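Local coordinates for protein dihydrodipicolinate synthase (PDB 3DZ1) that probably acts as a dihydrodipicolinate synthase, the pyruvate-using TIM-barrel lyase of the DapA family that serves lysine biosynthesis, at residues A[153-158]-A[180-185]; A[171-176]-A[201-206]; A[207-212]-A[231-236]. One frame throughout, in Å; residues are numbered along the deposited sequence.

Contact 1 of 3, residues A[153-158]-A[180-185]; sequences KVIRQI and TTLRGF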
ATOM      1  N   LYS A 153      14.774   1.447  17.812  1.00 11.30           N
ATOM      2  CA  LYS A 153      14.673   2.673  18.608  1.00 11.47           C
ATOM      3  C   LYS A 153      13.217   3.049  18.864  1.00 10.39           C
ATOM      4  O   LYS A 153      12.874   3.551  19.941  1.00 10.02           O
ATOM      5  CB  LYS A 153      15.390   3.835  17.904  1.00 12.61           C
ATOM      6  CG  LYS A 153      16.903   3.683  17.857  1.00 16.38           C
ATOM      7  CD  LYS A 153      17.574   4.881  17.204  1.00 17.61           C
ATOM      8  CE  LYS A 153      19.093   4.737  17.251  1.00 19.40           C
ATOM      9  NZ  LYS A 153      19.795   5.896  16.618  1.00 22.15           N
ATOM     10  N   VAL A 154      12.359   2.818  17.873  1.00 10.04           N
ATOM     11  CA  VAL A 154      10.939   3.124  18.026  1.00  9.53           C
ATOM     12  C   VAL A 154      10.349   2.157  19.046  1.00  9.15           C
ATOM     13  O   VAL A 154       9.541   2.539  19.896  1.00  8.14           O
ATOM     14  CB  VAL A 154      10.174   3.000  16.678  1.00 10.53           C
ATOM     15  CG1 VAL A 154       8.674   2.851  16.931  1.00 12.54           C
ATOM     16  CG2 VAL A 154      10.420   4.238  15.828  1.00 11.74           C
ATOM     17  N   ILE A 155      10.752   0.894  18.955  1.00  8.73           N
ATOM     18  CA  ILE A 155      10.271  -0.107  19.890  1.00  9.32           C
ATOM     19  C   ILE A 155      10.708   0.290  21.296  1.00  7.48           C
ATOM     20  O   ILE A 155       9.907   0.261  22.229  1.00  9.15           O
ATOM     21  CB  ILE A 155      10.830  -1.503  19.549  1.00  8.51           C
ATOM     22  CG1 ILE A 155      10.191  -2.004  18.250  1.00  9.78           C
ATOM     23  CG2 ILE A 155      10.564  -2.478  20.705  1.00  7.35           C
ATOM     24  CD1 ILE A 155      10.791  -3.286  17.714  1.00  9.65           C
ATOM     25  N   ARG A 156      11.976   0.672  21.438  1.00  7.71           N
ATOM     26  CA  ARG A 156      12.502   1.077  22.739  1.00  8.74           C
ATOM     27  C   ARG A 156      11.690   2.225  23.333  1.00  9.76           C
ATOM     28  O   ARG A 156      11.377   2.225  24.528  1.00  8.82           O
ATOM     29  CB  ARG A 156      13.970   1.495  22.620  1.00  9.81           C
ATOM     30  CG  ARG A 156      14.549   2.062  23.916  1.00 10.27           C
ATOM     31  CD  ARG A 156      16.027   2.385  23.775  1.00 11.82           C
ATOM     32  NE  ARG A 156      16.269   3.410  22.767  1.00 12.07           N
ATOM     33  CZ  ARG A 156      17.476   3.801  22.372  1.00 14.07           C
ATOM     34  NH1 ARG A 156      18.560   3.251  22.900  1.00 11.41           N
ATOM     35  NH2 ARG A 156      17.596   4.740  21.444  1.00 12.75           N
ATOM     36  N   GLN A 157      11.354   3.202  22.497  1.00  9.96           N
ATOM     37  CA  GLN A 157      10.569   4.347  22.940  1.00 10.97           C
ATOM     38  C   GLN A 157       9.175   3.924  23.397  1.00  9.35           C
ATOM     39  O   GLN A 157       8.696   4.367  24.442  1.00  9.84           O
ATOM     40  CB  GLN A 157      10.464   5.372  21.809  1.00 12.98           C
ATOM     41  CG  GLN A 157       9.575   6.565  22.118  1.00 20.30           C
ATOM     42  CD  GLN A 157       9.889   7.752  21.226  1.00 24.20           C
ATOM     43  OE1 GLN A 157      10.190   7.590  20.042  1.00 28.42           O
ATOM     44  NE2 GLN A 157       9.813   8.953  21.789  1.00 26.65           N
ATOM     45  N   ILE A 158       8.527   3.069  22.610  1.00  9.09           N
ATOM     46  CA  ILE A 158       7.190   2.583  22.946  1.00  9.38           C
ATOM     47  C   ILE A 158       7.201   1.922  24.318  1.00  8.32           C
ATOM     48  O   ILE A 158       6.325   2.170  25.150  1.00  8.21           O
ATOM     49  CB  ILE A 158       6.697   1.540  21.919  1.00  9.11           C
ATOM     50  CG1 ILE A 158       6.498   2.202  20.559  1.00 10.51           C
ATOM     51  CG2 ILE A 158       5.402   0.895  22.405  1.00  9.17           C
ATOM     52  CD1 ILE A 158       6.210   1.221  19.439  1.00 10.95           C
ATOM     53  N   THR A 180      19.218  -8.638  18.291  1.00  7.94           N
ATOM     54  CA  THR A 180      20.546  -8.283  18.776  1.00  9.24           C
ATOM     55  C   THR A 180      20.606  -6.822  19.215  1.00  9.64           C
ATOM     56  O   THR A 180      21.142  -6.514  20.279  1.00  8.25           O
ATOM     57  CB  THR A 180      21.608  -8.536  17.688  1.00 11.62           C
ATOM     58  OG1 THR A 180      21.656  -9.941  17.399  1.00 12.76           O
ATOM     59  CG2 THR A 180      22.982  -8.063  18.146  1.00 12.32           C
ATOM     60  N   THR A 181      20.053  -5.925  18.398  1.00  8.13           N
ATOM     61  CA  THR A 181      20.058  -4.496  18.713  1.00  7.91           C
ATOM     62  C   THR A 181      19.306  -4.206  20.014  1.00  8.49           C
ATOM     63  O   THR A 181      19.800  -3.467  20.875  1.00  6.17           O
ATOM     64  CB  THR A 181      19.432  -3.674  17.566  1.00  7.19           C
ATOM     65  OG1 THR A 181      20.224  -3.832  16.385  1.00  6.26           O
ATOM     66  CG2 THR A 181      19.371  -2.194  17.931  1.00  7.43           C
ATOM     67  N   LEU A 182      18.117  -4.786  20.158  1.00  6.93           N
ATOM     68  CA  LEU A 182      17.321  -4.596  21.369  1.00  8.03           C
ATOM     69  C   LEU A 182      18.047  -5.126  22.608  1.00 10.28           C
ATOM     70  O   LEU A 182      18.040  -4.485  23.663  1.00  8.43           O
ATOM     71  CB  LEU A 182      15.949  -5.273  21.226  1.00  8.62           C
ATOM     72  CG  LEU A 182      14.996  -4.623  20.211  1.00  9.35           C
ATOM     73  CD1 LEU A 182      13.760  -5.476  20.037  1.00  9.27           C
ATOM     74  CD2 LEU A 182      14.615  -3.215  20.681  1.00  8.17           C
ATOM     75  N   ARG A 183      18.678  -6.291  22.494  1.00  9.12           N
ATOM     76  CA  ARG A 183      19.404  -6.831  23.639  1.00  9.60           C
ATOM     77  C   ARG A 183      20.560  -5.893  23.980  1.00 10.63           C
ATOM     78  O   ARG A 183      20.949  -5.758  25.146  1.00 11.84           O
ATOM     79  CB  ARG A 183      19.928  -8.237  23.333  1.00  9.01           C
ATOM     80  CG  ARG A 183      18.830  -9.297  23.252  1.00  9.77           C
ATOM     81  CD  ARG A 183      17.956  -9.303  24.512  1.00  9.88           C
ATOM     82  NE  ARG A 183      16.976 -10.390  24.504  1.00  8.37           N
ATOM     83  CZ  ARG A 183      15.849 -10.393  25.213  1.00  9.70           C
ATOM     84  NH1 ARG A 183      15.548  -9.364  25.991  1.00 10.05           N
ATOM     85  NH2 ARG A 183      15.014 -11.422  25.135  1.00 10.16           N
ATOM     86  N   GLY A 184      21.094  -5.239  22.956  1.00  9.81           N
ATOM     87  CA  GLY A 184      22.185  -4.302  23.153  1.00 11.57           C
ATOM     88  C   GLY A 184      21.735  -3.081  23.937  1.00 12.87           C
ATOM     89  O   GLY A 184      22.487  -2.549  24.761  1.00 11.46           O
ATOM     90  N   PHE A 185      20.509  -2.627  23.678  1.00 13.02           N
ATOM     91  CA  PHE A 185      19.963  -1.471  24.385  1.00 14.58           C
ATOM     92  C   PHE A 185      19.830  -1.808  25.863  1.00 13.84           C
ATOM     93  O   PHE A 185      20.041  -0.954  26.727  1.00 13.60           O
ATOM     94  CB  PHE A 185      18.585  -1.076  23.840  1.00 16.43           C
ATOM     95  CG  PHE A 185      18.612  -0.492  22.452  1.00 19.62           C
ATOM     96  CD1 PHE A 185      19.763   0.105  21.946  1.00 21.08           C
ATOM     97  CD2 PHE A 185      17.467  -0.510  21.662  1.00 21.22           C
ATOM     98  CE1 PHE A 185      19.771   0.677  20.676  1.00 22.74           C
ATOM     99  CE2 PHE A 185      17.464   0.059  20.393  1.00 22.87           C
ATOM    100  CZ  PHE A 185      18.619   0.655  19.898  1.00 23.82           C
TER
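R156 lays its guanidinium on the phenyl ring of F185 in a cation-pi stack that joins helices 152-161 and 176-188, two consecutive outer helices of the TIM barrel. The helix segments cross at -46° with their axes 10.5 Å apart, and side chains bridge the gap. The arginine CZ stands 4.1 Å from the centroid of the F185 ring, almost on the ring normal, with the two planes 27° apart. NH1 comes in over one ring face, displaced toward the rim, and reaches F185 CD1 at 3.5 Å. With CG anti to the backbone N (chi1 174°), the arginine chain sets CD 3.9 Å from F185 CD2; the bend at chi3 then turns the guanidinium over the ring. The carbonyl O of T181, one helical turn back, lies over the opposite face toward the rim, so the phenyl is sandwiched between the two. At the ring's edge lies the backbone N of K153, 4.0 Å from F185 CE2, and the CG of K153 meets F185 CZ as the lysine runs on extended. Deeper, the CG2 methyl of I155 meets the CD2 methyl of L182 at 4.1 Å, the two buried chains crossing at about a right angle. Were F185 an alanine, the R156 guanidinium would probably lose its stacking surface and be freer to turn about its NH1 bond to S190, and a gap would open beside K153. S190 OG also bonds the carbonyl O of F185, linking the arginine to the last turn of helix 176-188. Helix 117-131 packs against V154 and I158 on another flank of helix 152-161, while I155 and I158 face inward onto barrel strand 137-141.

Contact 2 of 3, residues A[171-176]-A[201-206]; sequences EDWPGL and GGLFLD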
ATOM      1  N   GLU A 171       8.096 -10.453  15.122  1.00  7.68           N
ATOM      2  CA  GLU A 171       7.749 -11.105  13.867  1.00  8.05           C
ATOM      3  C   GLU A 171       8.347 -10.395  12.649  1.00  8.32           C
ATOM      4  O   GLU A 171       7.949 -10.657  11.510  1.00  6.50           O
ATOM      5  CB  GLU A 171       6.221 -11.195  13.731  1.00  8.51           C
ATOM      6  CG  GLU A 171       5.565 -11.945  14.881  1.00 10.18           C
ATOM      7  CD  GLU A 171       4.156 -12.407  14.557  1.00  9.34           C
ATOM      8  OE1 GLU A 171       3.189 -11.668  14.848  1.00  9.98           O
ATOM      9  OE2 GLU A 171       4.028 -13.514  13.996  1.00  7.31           O
ATOM     10  N   ASP A 172       9.301  -9.497  12.881  1.00  8.17           N
ATOM     11  CA  ASP A 172       9.926  -8.782  11.771  1.00  9.04           C
ATOM     12  C   ASP A 172      10.667  -9.788  10.894  1.00 10.03           C
ATOM     13  O   ASP A 172      11.176 -10.805  11.381  1.00  9.80           O
ATOM     14  CB  ASP A 172      10.897  -7.712  12.273  1.00  9.55           C
ATOM     15  CG  ASP A 172      11.183  -6.659  11.221  1.00 11.55           C
ATOM     16  OD1 ASP A 172      10.669  -6.799  10.090  1.00 10.25           O
ATOM     17  OD2 ASP A 172      11.914  -5.692  11.518  1.00 14.18           O
ATOM     18  N   TRP A 173      10.741  -9.489   9.603  1.00  8.45           N
ATOM     19  CA  TRP A 173      11.368 -10.385   8.642  1.00 11.33           C
ATOM     20  C   TRP A 173      11.936  -9.572   7.479  1.00 11.14           C
ATOM     21  O   TRP A 173      11.182  -9.062   6.645  1.00 10.68           O
ATOM     22  CB  TRP A 173      10.301 -11.370   8.142  1.00 14.01           C
ATOM     23  CG  TRP A 173      10.716 -12.278   7.024  1.00 18.94           C
ATOM     24  CD1 TRP A 173      11.546 -13.356   7.103  1.00 18.85           C
ATOM     25  CD2 TRP A 173      10.293 -12.195   5.658  1.00 22.59           C
ATOM     26  NE1 TRP A 173      11.664 -13.954   5.870  1.00 19.60           N
ATOM     27  CE2 TRP A 173      10.905 -13.260   4.965  1.00 23.98           C
ATOM     28  CE3 TRP A 173       9.455 -11.321   4.950  1.00 26.41           C
ATOM     29  CZ2 TRP A 173      10.706 -13.477   3.595  1.00 26.39           C
ATOM     30  CZ3 TRP A 173       9.257 -11.534   3.586  1.00 27.46           C
ATOM     31  CH2 TRP A 173       9.881 -12.605   2.926  1.00 28.40           C
ATOM     32  N   PRO A 174      13.272  -9.439   7.404  1.00 10.84           N
ATOM     33  CA  PRO A 174      14.297  -9.981   8.312  1.00 11.51           C
ATOM     34  C   PRO A 174      14.284  -9.305   9.682  1.00 10.31           C
ATOM     35  O   PRO A 174      14.159  -8.085   9.773  1.00 10.33           O
ATOM     36  CB  PRO A 174      15.611  -9.703   7.568  1.00 12.81           C
ATOM     37  CG  PRO A 174      15.183  -9.550   6.126  1.00 17.53           C
ATOM     38  CD  PRO A 174      13.904  -8.775   6.254  1.00 10.80           C
ATOM     39  N   GLY A 175      14.438 -10.090  10.741  1.00  8.11           N
ATOM     40  CA  GLY A 175      14.427  -9.511  12.072  1.00  8.27           C
ATOM     41  C   GLY A 175      15.495 -10.005  13.031  1.00  8.16           C
ATOM     42  O   GLY A 175      15.472  -9.655  14.207  1.00  9.10           O
ATOM     43  N   LEU A 176      16.441 -10.807  12.554  1.00  8.26           N
ATOM     44  CA  LEU A 176      17.472 -11.305  13.458  1.00  8.64           C
ATOM     45  C   LEU A 176      18.298 -10.179  14.086  1.00  8.16           C
ATOM     46  O   LEU A 176      18.554 -10.193  15.293  1.00  7.38           O
ATOM     47  CB  LEU A 176      18.391 -12.297  12.735  1.00  7.54           C
ATOM     48  CG  LEU A 176      17.730 -13.620  12.323  1.00  8.88           C
ATOM     49  CD1 LEU A 176      18.751 -14.522  11.642  1.00  7.38           C
ATOM     50  CD2 LEU A 176      17.146 -14.316  13.557  1.00  8.53           C
ATOM     51  N   GLY A 201       5.452 -17.380  11.969  1.00  9.32           N
ATOM     52  CA  GLY A 201       5.363 -18.806  11.704  1.00  9.57           C
ATOM     53  C   GLY A 201       6.508 -19.665  12.203  1.00 10.57           C
ATOM     54  O   GLY A 201       6.554 -20.857  11.903  1.00 11.12           O
ATOM     55  N   GLY A 202       7.429 -19.069  12.955  1.00  9.93           N
ATOM     56  CA  GLY A 202       8.568 -19.808  13.469  1.00 10.03           C
ATOM     57  C   GLY A 202       9.621 -20.049  12.402  1.00 10.18           C
ATOM     58  O   GLY A 202      10.519 -20.873  12.576  1.00  9.59           O
ATOM     59  N   LEU A 203       9.519 -19.317  11.298  1.00  9.66           N
ATOM     60  CA  LEU A 203      10.438 -19.472  10.179  1.00  9.47           C
ATOM     61  C   LEU A 203      11.909 -19.291  10.553  1.00  8.99           C
ATOM     62  O   LEU A 203      12.778 -19.914   9.950  1.00  9.38           O
ATOM     63  CB  LEU A 203      10.052 -18.497   9.060  1.00 11.47           C
ATOM     64  CG  LEU A 203      10.554 -18.783   7.642  1.00 13.92           C
ATOM     65  CD1 LEU A 203       9.933 -20.071   7.126  1.00 11.38           C
ATOM     66  CD2 LEU A 203      10.178 -17.618   6.732  1.00 13.11           C
ATOM     67  N   PHE A 204      12.192 -18.451  11.547  1.00  9.21           N
ATOM     68  CA  PHE A 204      13.574 -18.227  11.973  1.00  8.34           C
ATOM     69  C   PHE A 204      13.829 -18.530  13.449  1.00  6.90           C
ATOM     70  O   PHE A 204      14.811 -18.056  14.025  1.00  6.68           O
ATOM     71  CB  PHE A 204      14.001 -16.785  11.678  1.00  9.83           C
ATOM     72  CG  PHE A 204      14.344 -16.547  10.238  1.00 13.17           C
ATOM     73  CD1 PHE A 204      13.342 -16.402   9.282  1.00 11.96           C
ATOM     74  CD2 PHE A 204      15.672 -16.538   9.826  1.00 14.51           C
ATOM     75  CE1 PHE A 204      13.656 -16.255   7.937  1.00 15.22           C
ATOM     76  CE2 PHE A 204      15.999 -16.391   8.482  1.00 17.05           C
ATOM     77  CZ  PHE A 204      14.985 -16.250   7.534  1.00 16.47           C
ATOM     78  N   LEU A 205      12.968 -19.336  14.059  1.00  7.61           N
ATOM     79  CA  LEU A 205      13.119 -19.654  15.477  1.00  7.78           C
ATOM     80  C   LEU A 205      14.494 -20.195  15.863  1.00  8.31           C
ATOM     81  O   LEU A 205      15.011 -19.887  16.945  1.00  7.61           O
ATOM     82  CB  LEU A 205      12.045 -20.652  15.917  1.00  9.21           C
ATOM     83  CG  LEU A 205      12.021 -20.907  17.428  1.00  9.50           C
ATOM     84  CD1 LEU A 205      11.781 -19.596  18.170  1.00  7.77           C
ATOM     85  CD2 LEU A 205      10.936 -21.920  17.760  1.00 10.68           C
ATOM     86  N   ASP A 206      15.088 -20.998  14.987  1.00  8.74           N
ATOM     87  CA  ASP A 206      16.387 -21.578  15.285  1.00  7.93           C
ATOM     88  C   ASP A 206      17.436 -20.517  15.589  1.00  8.80           C
ATOM     89  O   ASP A 206      18.137 -20.601  16.600  1.00  8.65           O
ATOM     90  CB  ASP A 206      16.840 -22.501  14.139  1.00  8.57           C
ATOM     91  CG  ASP A 206      16.933 -21.796  12.796  1.00  9.21           C
ATOM     92  OD1 ASP A 206      16.227 -20.793  12.567  1.00  9.60           O
ATOM     93  OD2 ASP A 206      17.711 -22.272  11.943  1.00 11.23           O
TER
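W173 points the pyrrole edge of its indole at the ring of F204, joining two loops of the TIM barrel that each lead from a strand into the following helix: segment 171-176 follows strand 165-170, and segment 201-206 comes after strand 195-198. The close side of the contact is the one where F204 meets W173 and L176. F204 CE1 lies at the indole edge, in its plane, 3.7 Å from W173 CD1 and equally near NE1. The planes of the five-membered ring and the phenyl are 54° apart and their centroids 5.7 Å, an oblique pairing. With CG anti to the backbone N (chi1 173°), the tryptophan swings its indole out of the first loop toward the second. L203 adds a thinner touch, a single methyl, CD2, 4.0 Å from W173 NE1; it sits in a type I turn from G202 to L205. The looser side is that of W173 and P174, which are joined by a cis peptide bond, partly exposed, and bordered by Q257 of the third subunit. F204 reaches that subunit too, through a cation-pi contact with its R253, and the same arginine bonds L203 O and D206. G175 and F204 are each the N-cap of the helix that follows, placing the contact at the starts of helices 176-188 and 205-211. Just inside the first of these, L176 sets its CD1 methyl 4.1 Å from F204 CD2, the two side chains crossing at about a right angle.

Contact 3 of 3, residues A[207-212]-A[231-236]; sequences FEMERG and KLSKAG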
ATOM      1  N   PHE A 207      17.526 -19.500  14.741  1.00  6.62           N
ATOM      2  CA  PHE A 207      18.507 -18.447  14.954  1.00  7.05           C
ATOM      3  C   PHE A 207      18.012 -17.362  15.903  1.00  7.83           C
ATOM      4  O   PHE A 207      18.809 -16.697  16.557  1.00  8.24           O
ATOM      5  CB  PHE A 207      18.929 -17.849  13.609  1.00  9.23           C
ATOM      6  CG  PHE A 207      19.818 -18.759  12.802  1.00 11.24           C
ATOM      7  CD1 PHE A 207      21.090 -19.095  13.263  1.00 10.66           C
ATOM      8  CD2 PHE A 207      19.379 -19.304  11.599  1.00 11.15           C
ATOM      9  CE1 PHE A 207      21.909 -19.960  12.540  1.00 10.56           C
ATOM     10  CE2 PHE A 207      20.191 -20.171  10.868  1.00 10.75           C
ATOM     11  CZ  PHE A 207      21.459 -20.499  11.341  1.00  9.44           C
ATOM     12  N   GLU A 208      16.698 -17.188  15.991  1.00  4.97           N
ATOM     13  CA  GLU A 208      16.151 -16.183  16.888  1.00  8.53           C
ATOM     14  C   GLU A 208      16.521 -16.518  18.330  1.00  8.58           C
ATOM     15  O   GLU A 208      16.798 -15.626  19.129  1.00 10.70           O
ATOM     16  CB  GLU A 208      14.633 -16.092  16.722  1.00  8.14           C
ATOM     17  CG  GLU A 208      14.221 -15.322  15.476  1.00  7.14           C
ATOM     18  CD  GLU A 208      12.785 -15.569  15.079  1.00  8.39           C
ATOM     19  OE1 GLU A 208      12.242 -14.756  14.300  1.00  7.82           O
ATOM     20  OE2 GLU A 208      12.205 -16.576  15.537  1.00  8.30           O
HETATM   21  N   MSE A 209      16.539 -17.805  18.657  1.00  8.90           N
HETATM   22  CA  MSE A 209      16.904 -18.219  20.004  1.00 10.31           C
HETATM   23  C   MSE A 209      18.377 -17.889  20.240  1.00  9.22           C
HETATM   24  O   MSE A 209      18.753 -17.433  21.322  1.00 10.89           O
HETATM   25  CB  MSE A 209      16.669 -19.719  20.202  1.00 10.39           C
HETATM   26  CG  MSE A 209      15.200 -20.135  20.225  1.00 11.42           C
HETATM   27 SE   MSE A 209      14.074 -19.086  21.428  1.00 19.82          SE
HETATM   28  CE  MSE A 209      14.994 -19.447  23.103  1.00 11.18           C
ATOM     29  N   GLU A 210      19.207 -18.107  19.222  1.00  8.13           N
ATOM     30  CA  GLU A 210      20.633 -17.817  19.345  1.00  9.48           C
ATOM     31  C   GLU A 210      20.884 -16.319  19.540  1.00  9.82           C
ATOM     32  O   GLU A 210      21.812 -15.920  20.253  1.00 10.50           O
ATOM     33  CB  GLU A 210      21.385 -18.325  18.109  1.00  9.25           C
ATOM     34  CG  GLU A 210      21.233 -19.828  17.884  1.00 11.29           C
ATOM     35  CD  GLU A 210      22.109 -20.362  16.765  1.00  9.50           C
ATOM     36  OE1 GLU A 210      22.777 -19.554  16.085  1.00  9.57           O
ATOM     37  OE2 GLU A 210      22.124 -21.595  16.564  1.00 10.87           O
ATOM     38  N   ARG A 211      20.058 -15.490  18.910  1.00  9.12           N
ATOM     39  CA  ARG A 211      20.206 -14.044  19.034  1.00  9.51           C
ATOM     40  C   ARG A 211      19.840 -13.543  20.426  1.00  8.57           C
ATOM     41  O   ARG A 211      20.237 -12.445  20.821  1.00 10.18           O
ATOM     42  CB  ARG A 211      19.337 -13.323  18.006  1.00 10.51           C
ATOM     43  CG  ARG A 211      19.759 -13.553  16.568  1.00 10.15           C
ATOM     44  CD  ARG A 211      21.187 -13.104  16.339  1.00 10.50           C
ATOM     45  NE  ARG A 211      21.563 -13.216  14.933  1.00  9.89           N
ATOM     46  CZ  ARG A 211      21.948 -12.190  14.183  1.00  9.58           C
ATOM     47  NH1 ARG A 211      22.009 -10.971  14.703  1.00  7.66           N
ATOM     48  NH2 ARG A 211      22.273 -12.385  12.913  1.00  8.67           N
ATOM     49  N   GLY A 212      19.069 -14.331  21.165  1.00  9.47           N
ATOM     50  CA  GLY A 212      18.700 -13.912  22.503  1.00  9.21           C
ATOM     51  C   GLY A 212      17.217 -13.835  22.806  1.00  9.01           C
ATOM     52  O   GLY A 212      16.829 -13.291  23.843  1.00  9.96           O
ATOM     53  N   LYS A 231      13.870 -25.441  24.272  1.00  9.94           N
ATOM     54  CA  LYS A 231      14.649 -26.027  25.355  1.00 10.49           C
ATOM     55  C   LYS A 231      16.071 -26.356  24.922  1.00 10.57           C
ATOM     56  O   LYS A 231      17.034 -26.025  25.620  1.00  9.95           O
ATOM     57  CB  LYS A 231      13.969 -27.295  25.872  1.00 12.48           C
ATOM     58  CG  LYS A 231      12.700 -27.035  26.663  1.00 14.04           C
ATOM     59  CD  LYS A 231      12.115 -28.336  27.183  1.00 17.69           C
ATOM     60  CE  LYS A 231      10.959 -28.088  28.138  1.00 19.74           C
ATOM     61  NZ  LYS A 231      10.402 -29.375  28.635  1.00 23.81           N
ATOM     62  N   LEU A 232      16.208 -27.014  23.774  1.00  8.63           N
ATOM     63  CA  LEU A 232      17.525 -27.376  23.270  1.00  9.79           C
ATOM     64  C   LEU A 232      18.359 -26.138  22.999  1.00  9.73           C
ATOM     65  O   LEU A 232      19.566 -26.124  23.261  1.00  8.80           O
ATOM     66  CB  LEU A 232      17.399 -28.206  21.989  1.00  9.99           C
ATOM     67  CG  LEU A 232      16.862 -29.629  22.163  1.00 12.68           C
ATOM     68  CD1 LEU A 232      16.519 -30.224  20.799  1.00 10.60           C
ATOM     69  CD2 LEU A 232      17.903 -30.483  22.893  1.00 12.40           C
ATOM     70  N   SER A 233      17.718 -25.093  22.480  1.00  8.22           N
ATOM     71  CA  SER A 233      18.420 -23.855  22.176  1.00  8.97           C
ATOM     72  C   SER A 233      18.959 -23.211  23.451  1.00  9.29           C
ATOM     73  O   SER A 233      20.114 -22.777  23.494  1.00  9.31           O
ATOM     74  CB  SER A 233      17.489 -22.881  21.454  1.00  9.46           C
ATOM     75  OG  SER A 233      17.013 -23.439  20.240  1.00 11.87           O
ATOM     76  N   LYS A 234      18.123 -23.150  24.484  1.00  8.57           N
ATOM     77  CA  LYS A 234      18.527 -22.563  25.761  1.00 11.06           C
ATOM     78  C   LYS A 234      19.643 -23.380  26.411  1.00 12.20           C
ATOM     79  O   LYS A 234      20.462 -22.846  27.168  1.00 11.20           O
ATOM     80  CB  LYS A 234      17.328 -22.478  26.714  1.00 11.80           C
ATOM     81  CG  LYS A 234      16.303 -21.410  26.349  1.00 13.52           C
ATOM     82  CD  LYS A 234      15.094 -21.479  27.280  1.00 15.19           C
ATOM     83  CE  LYS A 234      14.108 -20.351  27.017  1.00 15.03           C
ATOM     84  NZ  LYS A 234      14.672 -19.024  27.369  1.00 13.09           N
ATOM     85  N   ALA A 235      19.676 -24.672  26.104  1.00 11.17           N
ATOM     86  CA  ALA A 235      20.689 -25.567  26.657  1.00 11.72           C
ATOM     87  C   ALA A 235      22.011 -25.504  25.890  1.00 11.83           C
ATOM     88  O   ALA A 235      22.964 -26.211  26.225  1.00 12.97           O
ATOM     89  CB  ALA A 235      20.165 -26.994  26.671  1.00 11.47           C
ATOM     90  N   GLY A 236      22.070 -24.666  24.862  1.00 12.20           N
ATOM     91  CA  GLY A 236      23.295 -24.547  24.093  1.00 11.79           C
ATOM     92  C   GLY A 236      23.593 -25.736  23.192  1.00 12.29           C
ATOM     93  O   GLY A 236      24.690 -25.844  22.643  1.00 12.75           O
TER
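M209, present as selenomethionine, packs on S233 and K234 where helices 205-211 and 223-234 come together near their C-terminal ends. The van der Waals contacts come first. M209 CB and S233 CB are 3.5 Å apart, tighter than usual for two carbons, and the backbones are correspondingly close, with the CA atoms of M209 and S233 at 6.2 Å. The small serine side chain probably allows that approach. The rest of the M209 chain turns at chi2 and chi3 (-50° and -59°), folding the terminal methyl CE back alongside the lysine, 4.0 Å from K234 CG and 4.1 Å from K234 CE. Across the two segments, only this methyl end of M209 touches the aliphatic part of K234.

The polar groups are satisfied away from this pair of segments. S233 OG bonds the carbonyl O of V229 one turn back in its own helix, which fixes the hydroxyl beside M209, 3.8 Å from M209 CG. K234 bends at chi4 (-67°) and bonds the carbonyl O of D214 through NZ, so its charged end reaches the chain leading into strand 215-218.

Backbone bonds close both helices. G212 N binds M209 O at 3.1 Å, with a weaker bond to E208 O, and G236 N binds S233 O at 3.0 Å. Both glycines have positive phi, and each ends its helix in a Schellman motif. The whole is a meeting of successive outer helices of a TIM barrel, flanking strand 215-218, which carries M217, a predicted pyruvate-binding residue.

Contact 2 is the buried one, set between loops about 13 Å from the chain centre, whereas contacts 1 and 3 join outer helices nearer the surface and are only partly buried. Their chemistry follows: a cation-pi stack backed by aliphatic packing in contact 1, aromatic and leucine packing in contact 2, close carbon packing beside a lysine in contact 3. Helix 205-211 serves both contacts 2 and 3, and L176 packs on F207 and E208. Contacts 1 and 3 are bridged by probable hydrogen bonds, T180 OG1 to R211 NH1 and R183 NH2 to G212 O. Contacts 2 and 3 both touch the third subunit; contact 1 meets the second through K153.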